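Local coordinates for IPT/TIG domain-containing protein BACOVA_02650 (Bacteroides ovatus, PDB 5E7G), which binds xyloglucan at the cell surface of a gut bacterium, probably before the polysaccharide is transported into the periplasm for degradation, at residues 284-289 / 340-345; 357-362 / 450-455; 377-382 / 425-430; 208-213 / 313-318. All coordinates share one frame; numbering follows the deposited sequence.

How the contacts relate
Contacts 1 to 3 lie wholly within the xyloglucan-binding domain; contact 4 joins its loop 313-318 to loop 208-213 of the third IPT/TIG domain. Contacts 1 and 2 are buried and share a sheet, because strands 285-287 and 442-455 are neighbours in it: Ile286 N lies 2.8 Å from Phe451 O. Contact 2 is regular strand pairing with a salt bridge, whereas contact 1 has one backbone hydrogen bond and otherwise mainly apolar packing. Contacts 3 and 4 are partly buried and involve loops, contact 3 at the start of strand 429-436; their nearest atoms are about 13 Å apart. Contact 3 carries glycan-binding residues; contact 4 shares the calcium ion with contact 1. Trp341 of contact 1 meets Ser427 and Met377 of contact 3.

Contact 1: residues 284-289 / 340-345; sequences NVILNY and QWVNTS. With CA (calcium ion), chain C.
Ile286 O takes the backbone N-H of Gln340 at 3.0 Å, a nearly straight bond that uses a lone pair in the carbonyl plane. Gln340 answers weakly: its O lies 3.4 Å from Ile286 CA in a CA-H...O contact. The rest is packing by the two branches of Ile286. CG1 sits between the backbone N and the carbonyl carbon (chi1 64°), and the extended chain beyond it carries Ile286 CD1 to Trp341 CZ3 at 3.8 Å, an oblique approach to the indole. Ile286 CG2, beside the backbone N, meets Val342 CG2 at 3.8 Å, the two side chains crossing at about a right angle. Val342 CG2 also lies 3.4 Å from Asn284 O. Cutting Ile286 back to an alanine is likely to take this aliphatic contact from both the indole and Val342 CG2 and open a gap between strand 285-287 and the loop 340-345. Polar ends are tied down by other parts of the domain: Trp341 NE1 donates to Ser427 O, and Asn284 ND2 donates to Ile453 O. Further along, Asn288 O binds the calcium ion at 2.4 Å, together with Asp290, Asn315, Thr317, Asp449 and a water. The loop after strand 329-338 thus packs on a short strand that turns a corner at Ile286, within the all-beta xyloglucan-binding domain, and the same strand leads into its calcium site.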
# COMPACT_ATOMS: atom_id res chain seq x y z
N ASN A 284 -27.71 -7.91 6.46
CA ASN A 284 -27.91 -7.14 5.23
C ASN A 284 -28.46 -7.99 4.09
O ASN A 284 -28.68 -7.49 2.98
CB ASN A 284 -26.59 -6.49 4.80
CG ASN A 284 -26.17 -5.36 5.72
OD1 ASN A 284 -25.66 -5.59 6.82
ND2 ASN A 284 -26.37 -4.12 5.26
N VAL A 285 -28.69 -9.26 4.36
CA VAL A 285 -29.18 -10.19 3.35
C VAL A 285 -30.66 -9.93 3.10
O VAL A 285 -31.41 -9.70 4.05
CB VAL A 285 -28.97 -11.66 3.78
CG1 VAL A 285 -29.57 -12.63 2.77
CG2 VAL A 285 -27.49 -11.94 3.98
N ILE A 286 -31.07 -9.99 1.84
CA ILE A 286 -32.47 -9.75 1.46
C ILE A 286 -33.09 -10.96 0.74
O ILE A 286 -34.31 -11.06 0.65
CB ILE A 286 -32.60 -8.50 0.55
CG1 ILE A 286 -31.86 -8.71 -0.78
CG2 ILE A 286 -32.06 -7.26 1.27
CD1 ILE A 286 -32.10 -7.62 -1.79
N LEU A 287 -32.25 -11.87 0.25
CA LEU A 287 -32.74 -13.08 -0.40
C LEU A 287 -31.64 -14.17 -0.43
O LEU A 287 -30.57 -13.97 -1.00
CB LEU A 287 -33.24 -12.77 -1.81
CG LEU A 287 -33.87 -13.92 -2.61
CD1 LEU A 287 -35.11 -14.44 -1.92
CD2 LEU A 287 -34.20 -13.50 -4.03
N ASN A 288 -31.92 -15.32 0.19
CA ASN A 288 -30.95 -16.42 0.23
C ASN A 288 -31.61 -17.77 -0.02
O ASN A 288 -30.94 -18.80 -0.02
CB ASN A 288 -30.21 -16.42 1.56
CG ASN A 288 -31.12 -16.68 2.75
OD1 ASN A 288 -32.29 -17.04 2.60
ND2 ASN A 288 -30.57 -16.52 3.95
N TYR A 289 -32.93 -17.76 -0.23
CA TYR A 289 -33.69 -18.98 -0.51
C TYR A 289 -33.61 -19.97 0.64
O TYR A 289 -33.88 -21.16 0.47
CB TYR A 289 -33.20 -19.62 -1.82
CG TYR A 289 -33.02 -18.63 -2.94
CD1 TYR A 289 -34.12 -18.06 -3.57
CD2 TYR A 289 -31.75 -18.24 -3.36
CE1 TYR A 289 -33.96 -17.14 -4.59
CE2 TYR A 289 -31.59 -17.33 -4.39
CZ TYR A 289 -32.69 -16.78 -5.00
OH TYR A 289 -32.50 -15.87 -6.01
N GLN A 340 -36.69 -9.46 1.51
CA GLN A 340 -36.90 -8.94 2.84
C GLN A 340 -35.89 -7.82 3.01
O GLN A 340 -34.73 -8.07 3.29
CB GLN A 340 -36.72 -10.03 3.90
CG GLN A 340 -36.91 -9.54 5.31
CD GLN A 340 -36.79 -10.65 6.34
OE1 GLN A 340 -35.71 -10.92 6.86
NE2 GLN A 340 -37.92 -11.30 6.66
N TRP A 341 -36.33 -6.58 2.79
CA TRP A 341 -35.41 -5.46 2.75
C TRP A 341 -34.71 -5.30 4.09
O TRP A 341 -35.21 -5.75 5.13
CB TRP A 341 -36.14 -4.16 2.37
CG TRP A 341 -36.94 -4.26 1.09
CD1 TRP A 341 -38.28 -4.00 0.93
CD2 TRP A 341 -36.45 -4.64 -0.21
NE1 TRP A 341 -38.65 -4.20 -0.38
CE2 TRP A 341 -37.55 -4.59 -1.10
CE3 TRP A 341 -35.20 -5.01 -0.71
CZ2 TRP A 341 -37.43 -4.90 -2.45
CZ3 TRP A 341 -35.08 -5.32 -2.05
CH2 TRP A 341 -36.18 -5.27 -2.91
N VAL A 342 -33.54 -4.68 4.06
CA VAL A 342 -32.74 -4.44 5.24
C VAL A 342 -33.45 -3.46 6.17
O VAL A 342 -33.89 -2.39 5.73
CB VAL A 342 -31.35 -3.90 4.86
CG1 VAL A 342 -30.50 -3.61 6.10
CG2 VAL A 342 -30.63 -4.89 3.92
N ASN A 343 -33.53 -3.81 7.45
CA ASN A 343 -34.12 -2.93 8.46
C ASN A 343 -33.45 -1.56 8.53
O ASN A 343 -32.25 -1.44 8.26
CB ASN A 343 -34.04 -3.58 9.84
CG ASN A 343 -34.93 -4.79 9.94
OD1 ASN A 343 -36.04 -4.78 9.41
ND2 ASN A 343 -34.46 -5.83 10.62
N THR A 344 -34.22 -0.55 8.92
CA THR A 344 -33.68 0.80 9.02
C THR A 344 -32.73 0.93 10.21
O THR A 344 -31.91 1.85 10.26
CB THR A 344 -34.80 1.88 9.12
OG1 THR A 344 -35.92 1.38 9.87
CG2 THR A 344 -35.26 2.28 7.73
N SER A 345 -32.85 0.01 11.17
CA SER A 345 -31.91 -0.05 12.29
C SER A 345 -30.48 -0.24 11.79
O SER A 345 -29.53 0.22 12.41
CB SER A 345 -32.28 -1.19 13.24
OG SER A 345 -32.43 -2.40 12.51
CA CA C . -28.75 -19.75 -0.06
O HOH W 1 -27.61 -18.52 1.62

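Contact 2: residues 357-362 / 450-455; sequences KLQFEC and NFRIVR
Glu361 OE2 and Arg452 NH2 form a salt bridge at 2.7 Å, with the carboxylate and guanidinium planes 26° apart. Arg452 CG sits between the backbone N and the carbonyl carbon (chi1 54°), and the extended chain carries the guanidinium over Gln359 to Glu361. Arg452 NH1 adds a weak bond to the same oxygen and a sounder one to Asn450 O at 3.0 Å, which helps fix the rotation of the guanidinium. Gln405 holds NH2 as well, while Thr207 OG1 pairs with both Arg452 NE and Gln359 OE1, so the buried charge is met from several directions. With an alanine instead of Arg452, the buried Glu361 carboxylate is likely to lose its counter-charge, and Gln359 CB the guanidinium face it lies against. The backbones pair antiparallel. In the hydrogen-bonded pair Gln359/Arg452, Gln359 N reaches Arg452 O at 2.8 Å and almost straight (177°); Lys357 and Val454 form the other such pair. Leu358 and Ile453 between them are a non-hydrogen-bonded pair, in which Leu358 CD1 touches Ile453 CG1 at 4.1 Å. On their face Phe360 and Phe451 run alongside each other, their near-parallel rings offset with little overlap; instead Phe360 CB makes a CH-pi contact over the Phe451 ring, 4.0 Å from its centroid. With Leu358 and Phe360 also touching Ile375 of strand 372-377, this is the packing of a beta-sandwich: antiparallel strands of one sheet, one face turned to the other sheet and the opposite one to the IPT/TIG residues Thr207 and Met208.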
# COMPACT_ATOMS: atom_id res chain seq x y z
N LYS A 357 -24.91 -0.35 -2.33
CA LYS A 357 -24.67 -1.28 -3.42
C LYS A 357 -25.34 -2.61 -3.17
O LYS A 357 -25.51 -3.03 -2.02
CB LYS A 357 -23.18 -1.46 -3.63
CG LYS A 357 -22.42 -1.76 -2.37
CD LYS A 357 -20.95 -1.99 -2.65
CE LYS A 357 -20.19 -2.34 -1.38
NZ LYS A 357 -18.74 -2.55 -1.64
N LEU A 358 -25.76 -3.25 -4.26
CA LEU A 358 -26.31 -4.59 -4.22
C LEU A 358 -25.19 -5.59 -4.50
O LEU A 358 -24.45 -5.42 -5.48
CB LEU A 358 -27.42 -4.75 -5.26
CG LEU A 358 -28.02 -6.15 -5.45
CD1 LEU A 358 -28.88 -6.53 -4.26
CD2 LEU A 358 -28.81 -6.20 -6.75
N GLN A 359 -25.05 -6.60 -3.65
CA GLN A 359 -24.07 -7.66 -3.84
C GLN A 359 -24.76 -9.02 -3.88
O GLN A 359 -25.83 -9.20 -3.29
CB GLN A 359 -23.02 -7.65 -2.73
CG GLN A 359 -22.07 -6.47 -2.76
CD GLN A 359 -21.07 -6.52 -1.62
OE1 GLN A 359 -21.38 -7.03 -0.54
NE2 GLN A 359 -19.87 -6.00 -1.85
N PHE A 360 -24.16 -9.96 -4.59
CA PHE A 360 -24.61 -11.35 -4.53
C PHE A 360 -23.49 -12.29 -4.99
O PHE A 360 -22.58 -11.87 -5.71
CB PHE A 360 -25.88 -11.54 -5.37
CG PHE A 360 -25.74 -11.06 -6.80
CD1 PHE A 360 -25.99 -9.74 -7.13
CD2 PHE A 360 -25.39 -11.94 -7.80
CE1 PHE A 360 -25.86 -9.30 -8.43
CE2 PHE A 360 -25.26 -11.51 -9.12
CZ PHE A 360 -25.50 -10.18 -9.43
N GLU A 361 -23.55 -13.54 -4.55
CA GLU A 361 -22.60 -14.53 -5.01
C GLU A 361 -23.12 -15.15 -6.29
O GLU A 361 -24.30 -15.50 -6.38
CB GLU A 361 -22.35 -15.62 -3.96
CG GLU A 361 -21.75 -15.11 -2.67
CD GLU A 361 -20.46 -14.34 -2.88
OE1 GLU A 361 -19.46 -14.92 -3.35
OE2 GLU A 361 -20.45 -13.14 -2.55
N CYS A 362 -22.24 -15.26 -7.27
CA CYS A 362 -22.58 -15.81 -8.57
C CYS A 362 -21.59 -16.89 -8.98
O CYS A 362 -20.40 -16.81 -8.66
CB CYS A 362 -22.63 -14.71 -9.62
SG CYS A 362 -23.29 -15.24 -11.20
N ASN A 450 -27.53 -15.27 -1.85
CA ASN A 450 -27.14 -14.26 -0.87
C ASN A 450 -27.18 -12.81 -1.38
O ASN A 450 -26.24 -12.03 -1.18
CB ASN A 450 -25.75 -14.58 -0.32
CG ASN A 450 -25.73 -15.86 0.51
OD1 ASN A 450 -26.73 -16.20 1.16
ND2 ASN A 450 -24.61 -16.58 0.49
N PHE A 451 -28.28 -12.45 -2.03
CA PHE A 451 -28.50 -11.06 -2.39
C PHE A 451 -28.50 -10.24 -1.11
O PHE A 451 -29.14 -10.61 -0.13
CB PHE A 451 -29.81 -10.89 -3.16
CG PHE A 451 -29.81 -11.54 -4.51
CD1 PHE A 451 -29.42 -10.82 -5.62
CD2 PHE A 451 -30.20 -12.86 -4.67
CE1 PHE A 451 -29.42 -11.40 -6.87
CE2 PHE A 451 -30.20 -13.45 -5.92
CZ PHE A 451 -29.81 -12.71 -7.03
N ARG A 452 -27.74 -9.16 -1.13
CA ARG A 452 -27.56 -8.33 0.05
C ARG A 452 -27.33 -6.88 -0.36
O ARG A 452 -26.78 -6.61 -1.43
CB ARG A 452 -26.40 -8.86 0.90
CG ARG A 452 -25.09 -9.02 0.13
CD ARG A 452 -24.17 -10.03 0.82
NE ARG A 452 -22.83 -10.08 0.21
CZ ARG A 452 -22.45 -10.94 -0.73
NH1 ARG A 452 -23.29 -11.85 -1.21
NH2 ARG A 452 -21.21 -10.89 -1.20
N ILE A 453 -27.77 -5.95 0.49
CA ILE A 453 -27.57 -4.52 0.28
C ILE A 453 -26.72 -3.96 1.41
O ILE A 453 -27.07 -4.07 2.58
CB ILE A 453 -28.92 -3.74 0.19
CG1 ILE A 453 -29.68 -4.16 -1.07
CG2 ILE A 453 -28.69 -2.22 0.17
CD1 ILE A 453 -31.11 -3.62 -1.15
N VAL A 454 -25.60 -3.35 1.03
CA VAL A 454 -24.64 -2.84 2.00
C VAL A 454 -24.16 -1.47 1.58
O VAL A 454 -24.34 -1.05 0.44
CB VAL A 454 -23.39 -3.77 2.14
CG1 VAL A 454 -23.81 -5.16 2.62
CG2 VAL A 454 -22.63 -3.87 0.82
N ARG A 455 -23.54 -0.78 2.53
CA ARG A 455 -22.95 0.52 2.29
C ARG A 455 -21.75 0.41 1.36
O ARG A 455 -21.01 -0.57 1.41
CB ARG A 455 -22.53 1.15 3.61
CG ARG A 455 -23.69 1.54 4.52
CD ARG A 455 -23.90 3.06 4.56
NE ARG A 455 -24.27 3.51 5.90
CZ ARG A 455 -24.04 4.73 6.37
NH1 ARG A 455 -23.44 5.64 5.60
NH2 ARG A 455 -24.41 5.04 7.61

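Contact 3: residues 377-382 / 425-430; sequences MCENFD and RNSTHI. With XYS (alpha-D-xylopyranose), chain B; SO4 (sulfate ion), chain D.
A type I' beta turn, Met377 to Asn380, follows strand 372-377 at the margin of the glycan-binding pocket and is held to the start of strand 429-436. Met377 and Ile430 form an antiparallel non-hydrogen-bonded pair whose side chains run alongside each other, Met377 CE against Ile430 CD1 at 3.9 Å. His429 binds the turn twice. Its carbonyl O receives Cys378 N at 2.8 Å, the donor tilted 31° from the carbonyl plane, and its ND1 receives Glu379 N at 3.0 Å, in the ring plane. CG lies anti to the backbone N (chi1 165°), which swings the imidazole across to the turn. NE2 bonds to Tyr433 OH, and Tyr336 stacks on the ring. Tyr336 OH also bonds Glu379 OE2, so this tyrosine helps to position both residues. On the solvent side, Arg425 bends at chi3, and its CD packs on Cys378 CB. A water accepts from Arg425 NE and donates to Cys378 O, while NH1 makes a salt bridge with Asp416. Asn380 ND2 lies over one face of the guanidinium, whose NH2 makes a weak bond to a sulfate probably taken from the crystallisation liquor. In the pocket itself, a xylose of the bound oligosaccharide sits over one face of the Phe381 ring, C2 3.9 Å above its plane. The Phe381 ring also meets the His429 ring obliquely, Phe381 CZ lying 3.8 Å from His429 CE1.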
# COMPACT_ATOMS: atom_id res chain seq x y z
N MET A 377 -36.29 -4.25 -9.04
CA MET A 377 -36.89 -4.17 -7.71
C MET A 377 -38.17 -3.33 -7.69
O MET A 377 -38.28 -2.33 -8.41
CB MET A 377 -35.89 -3.57 -6.72
CG MET A 377 -34.74 -4.49 -6.38
SD MET A 377 -33.52 -3.69 -5.32
CE MET A 377 -32.34 -5.04 -5.13
N CYS A 378 -39.14 -3.75 -6.87
CA CYS A 378 -40.34 -2.95 -6.58
C CYS A 378 -41.19 -2.65 -7.82
O CYS A 378 -41.86 -1.62 -7.88
CB CYS A 378 -39.94 -1.64 -5.90
SG CYS A 378 -39.16 -1.86 -4.29
N GLU A 379 -41.13 -3.55 -8.80
CA GLU A 379 -41.93 -3.43 -10.01
C GLU A 379 -41.57 -2.17 -10.82
O GLU A 379 -42.26 -1.84 -11.79
CB GLU A 379 -43.43 -3.41 -9.67
CG GLU A 379 -43.95 -4.73 -9.10
CD GLU A 379 -44.43 -5.70 -10.18
OE1 GLU A 379 -44.55 -5.29 -11.35
OE2 GLU A 379 -44.69 -6.88 -9.85
N ASN A 380 -40.51 -1.48 -10.44
CA ASN A 380 -40.02 -0.36 -11.22
C ASN A 380 -39.05 -0.80 -12.31
O ASN A 380 -37.84 -0.61 -12.19
CB ASN A 380 -39.36 0.68 -10.32
CG ASN A 380 -39.09 1.98 -11.05
OD1 ASN A 380 -39.13 2.04 -12.28
ND2 ASN A 380 -38.80 3.04 -10.30
N PHE A 381 -39.59 -1.34 -13.40
CA PHE A 381 -38.75 -1.85 -14.47
C PHE A 381 -38.05 -0.74 -15.25
O PHE A 381 -37.05 -0.99 -15.92
CB PHE A 381 -39.59 -2.72 -15.40
CG PHE A 381 -40.15 -3.94 -14.71
CD1 PHE A 381 -39.37 -5.08 -14.55
CD2 PHE A 381 -41.44 -3.93 -14.20
CE1 PHE A 381 -39.88 -6.21 -13.91
CE2 PHE A 381 -41.96 -5.05 -13.56
CZ PHE A 381 -41.17 -6.20 -13.41
N ASP A 382 -38.56 0.49 -15.14
CA ASP A 382 -37.88 1.64 -15.73
C ASP A 382 -36.49 1.82 -15.13
O ASP A 382 -35.55 2.16 -15.84
CB ASP A 382 -38.69 2.93 -15.51
CG ASP A 382 -39.93 3.01 -16.38
OD1 ASP A 382 -39.98 2.35 -17.44
OD2 ASP A 382 -40.86 3.77 -16.00
N ARG A 425 -42.15 2.61 -1.40
CA ARG A 425 -42.85 1.97 -2.51
C ARG A 425 -43.66 0.77 -2.00
O ARG A 425 -44.56 0.28 -2.69
CB ARG A 425 -41.86 1.56 -3.60
CG ARG A 425 -40.94 2.70 -4.04
CD ARG A 425 -40.07 2.31 -5.22
NE ARG A 425 -40.81 2.43 -6.47
CZ ARG A 425 -40.70 3.43 -7.34
NH1 ARG A 425 -39.84 4.43 -7.14
NH2 ARG A 425 -41.44 3.42 -8.43
N ASN A 426 -43.35 0.33 -0.78
CA ASN A 426 -44.02 -0.82 -0.15
C ASN A 426 -44.21 -2.00 -1.09
O ASN A 426 -45.29 -2.58 -1.16
CB ASN A 426 -45.36 -0.39 0.43
CG ASN A 426 -45.21 0.48 1.66
OD1 ASN A 426 -45.33 1.70 1.60
ND2 ASN A 426 -44.94 -0.16 2.78
N SER A 427 -43.16 -2.33 -1.83
CA SER A 427 -43.14 -3.53 -2.66
C SER A 427 -41.90 -4.35 -2.33
O SER A 427 -40.80 -3.81 -2.23
CB SER A 427 -43.13 -3.17 -4.14
OG SER A 427 -43.17 -4.33 -4.95
N THR A 428 -42.08 -5.66 -2.17
CA THR A 428 -40.96 -6.55 -1.84
C THR A 428 -40.43 -7.26 -3.07
O THR A 428 -39.61 -8.17 -2.96
CB THR A 428 -41.37 -7.60 -0.80
OG1 THR A 428 -42.53 -8.31 -1.27
CG2 THR A 428 -41.67 -6.94 0.54
N HIS A 429 -40.87 -6.84 -4.25
CA HIS A 429 -40.46 -7.51 -5.48
C HIS A 429 -38.97 -7.36 -5.73
O HIS A 429 -38.43 -6.25 -5.72
CB HIS A 429 -41.24 -6.98 -6.68
CG HIS A 429 -40.63 -7.34 -8.00
ND1 HIS A 429 -40.28 -6.39 -8.94
CD2 HIS A 429 -40.30 -8.54 -8.54
CE1 HIS A 429 -39.77 -6.99 -10.00
NE2 HIS A 429 -39.77 -8.30 -9.78
N ILE A 430 -38.30 -8.49 -5.92
CA ILE A 430 -37.00 -8.53 -6.56
C ILE A 430 -37.09 -9.58 -7.66
O ILE A 430 -37.73 -10.62 -7.48
CB ILE A 430 -35.84 -8.86 -5.58
CG1 ILE A 430 -34.50 -8.81 -6.32
CG2 ILE A 430 -36.04 -10.22 -4.93
CD1 ILE A 430 -33.29 -8.80 -5.40
C1 XYS B . -42.34 -7.75 -17.19
C2 XYS B . -42.02 -6.31 -17.48
C3 XYS B . -40.73 -6.22 -18.22
C4 XYS B . -39.62 -7.04 -17.62
C5 XYS B . -40.02 -8.40 -17.04
O2 XYS B . -43.08 -5.74 -18.28
O3 XYS B . -40.29 -4.82 -18.24
O4 XYS B . -38.64 -7.26 -18.64
O5 XYS B . -41.31 -8.38 -16.33
S SO4 D . -42.15 6.36 -9.85
O1 SO4 D . -42.90 5.11 -10.01
O2 SO4 D . -40.75 6.11 -10.19
O3 SO4 D . -42.65 7.37 -10.77
O4 SO4 D . -42.30 6.86 -8.48
O HOH W 2 -43.14 0.60 -7.12

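Contact 4: residues 208-213 / 313-318; sequences MPVVGS and VSNGTC. With CA (calcium ion), chain C.
Asn315 reaches from the calcium-binding loop of the xyloglucan-binding domain to a type II beta turn, Val210 to Ser213, in the third IPT/TIG domain, so the contact bridges two domains. From CB, CG points anti to the carbonyl carbon, beside the backbone N (chi1 -74°), and this sends the amide away from the metal toward the turn. CG comes up to the backbone at Val210 and Val211. Beyond it Asn315 OD1 accepts Val211 N at 3.0 Å, a nearly straight bond (163°) on a lone pair in the carbonyl plane. Asn315 OD1 also touches methyls of two valines, Val210 CG1 at 3.4 Å and Val211 CG2 at 3.7 Å. ND2, the other branch, donates to Tyr280 OH, a hydroxyl that also bonds Pro209 O; both ends of the amide are therefore fixed, and its flip is settled. While the tip serves the domain interface, the main chain serves the metal: Asn315 O and Thr317 O each bind the calcium ion at 2.4 Å, and Asn288, Asp290, Asp449 and a water complete the site. Around the amide the packing is aliphatic. Val210 CG1 lies against Ser314 CA and against Val313 CG2, while Val313 CB rests on Val211 O. Gly212, with positive phi, occupies the position of the turn where a side chain would run into the preceding carbonyl and crowd Val313. The turn is closed at Val210 O, which accepts both Ser213 N at 3.1 Å and Ser213 OG.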
# COMPACT_ATOMS: atom_id res chain seq x y z
N MET A 208 -19.36 -12.28 1.64
CA MET A 208 -20.11 -13.47 2.04
C MET A 208 -19.74 -14.68 1.18
O MET A 208 -20.58 -15.23 0.46
CB MET A 208 -21.61 -13.20 1.96
CG MET A 208 -22.45 -14.28 2.65
SD MET A 208 -24.11 -13.72 3.07
CE MET A 208 -23.75 -12.43 4.27
N PRO A 209 -18.47 -15.10 1.26
CA PRO A 209 -18.04 -16.29 0.52
C PRO A 209 -18.78 -17.54 0.97
O PRO A 209 -19.09 -17.71 2.15
CB PRO A 209 -16.54 -16.39 0.84
CG PRO A 209 -16.35 -15.60 2.10
CD PRO A 209 -17.38 -14.50 2.05
N VAL A 210 -19.06 -18.40 0.00
CA VAL A 210 -19.74 -19.66 0.25
C VAL A 210 -18.83 -20.57 1.07
O VAL A 210 -17.62 -20.64 0.85
CB VAL A 210 -20.14 -20.32 -1.09
CG1 VAL A 210 -20.82 -21.66 -0.87
CG2 VAL A 210 -21.05 -19.37 -1.90
N VAL A 211 -19.41 -21.26 2.05
CA VAL A 211 -18.67 -22.24 2.84
C VAL A 211 -18.10 -23.33 1.94
O VAL A 211 -18.81 -23.90 1.12
CB VAL A 211 -19.55 -22.87 3.93
CG1 VAL A 211 -18.77 -23.93 4.73
CG2 VAL A 211 -20.08 -21.79 4.86
N GLY A 212 -16.81 -23.59 2.10
CA GLY A 212 -16.12 -24.59 1.30
C GLY A 212 -15.37 -23.99 0.13
O GLY A 212 -14.67 -24.70 -0.59
N SER A 213 -15.52 -22.68 -0.06
CA SER A 213 -14.87 -21.97 -1.15
C SER A 213 -13.71 -21.12 -0.63
O SER A 213 -13.54 -20.94 0.58
CB SER A 213 -15.87 -21.09 -1.91
OG SER A 213 -16.22 -19.95 -1.14
N VAL A 313 -20.32 -26.40 -4.21
CA VAL A 313 -20.69 -26.01 -2.86
C VAL A 313 -21.74 -24.89 -2.88
O VAL A 313 -21.87 -24.16 -3.87
CB VAL A 313 -19.47 -25.55 -2.06
CG1 VAL A 313 -18.53 -26.74 -1.78
CG2 VAL A 313 -18.73 -24.44 -2.79
N SER A 314 -22.49 -24.78 -1.79
CA SER A 314 -23.50 -23.73 -1.68
C SER A 314 -23.93 -23.50 -0.23
O SER A 314 -23.91 -24.42 0.58
CB SER A 314 -24.74 -24.08 -2.51
OG SER A 314 -25.47 -25.16 -1.94
N ASN A 315 -24.31 -22.26 0.07
CA ASN A 315 -24.96 -21.96 1.34
C ASN A 315 -26.46 -22.25 1.26
O ASN A 315 -27.26 -21.40 0.84
CB ASN A 315 -24.74 -20.50 1.73
CG ASN A 315 -23.32 -20.24 2.21
OD1 ASN A 315 -22.44 -21.09 2.11
ND2 ASN A 315 -23.10 -19.04 2.74
N GLY A 316 -26.84 -23.46 1.66
CA GLY A 316 -28.21 -23.90 1.54
C GLY A 316 -28.64 -23.97 0.09
O GLY A 316 -27.89 -24.41 -0.78
N THR A 317 -29.87 -23.53 -0.16
CA THR A 317 -30.41 -23.51 -1.51
C THR A 317 -29.95 -22.26 -2.24
O THR A 317 -29.76 -21.21 -1.63
CB THR A 317 -31.94 -23.60 -1.48
OG1 THR A 317 -32.32 -24.90 -1.01
CG2 THR A 317 -32.55 -23.36 -2.88
N CYS A 318 -29.77 -22.38 -3.55
CA CYS A 318 -29.39 -21.25 -4.39
C CYS A 318 -30.15 -21.32 -5.72
O CYS A 318 -30.57 -22.40 -6.15
CB CYS A 318 -27.88 -21.25 -4.64
SG CYS A 318 -27.27 -22.63 -5.63
CA CA C . -28.75 -19.75 -0.06
O HOH W 1 -27.61 -18.52 1.62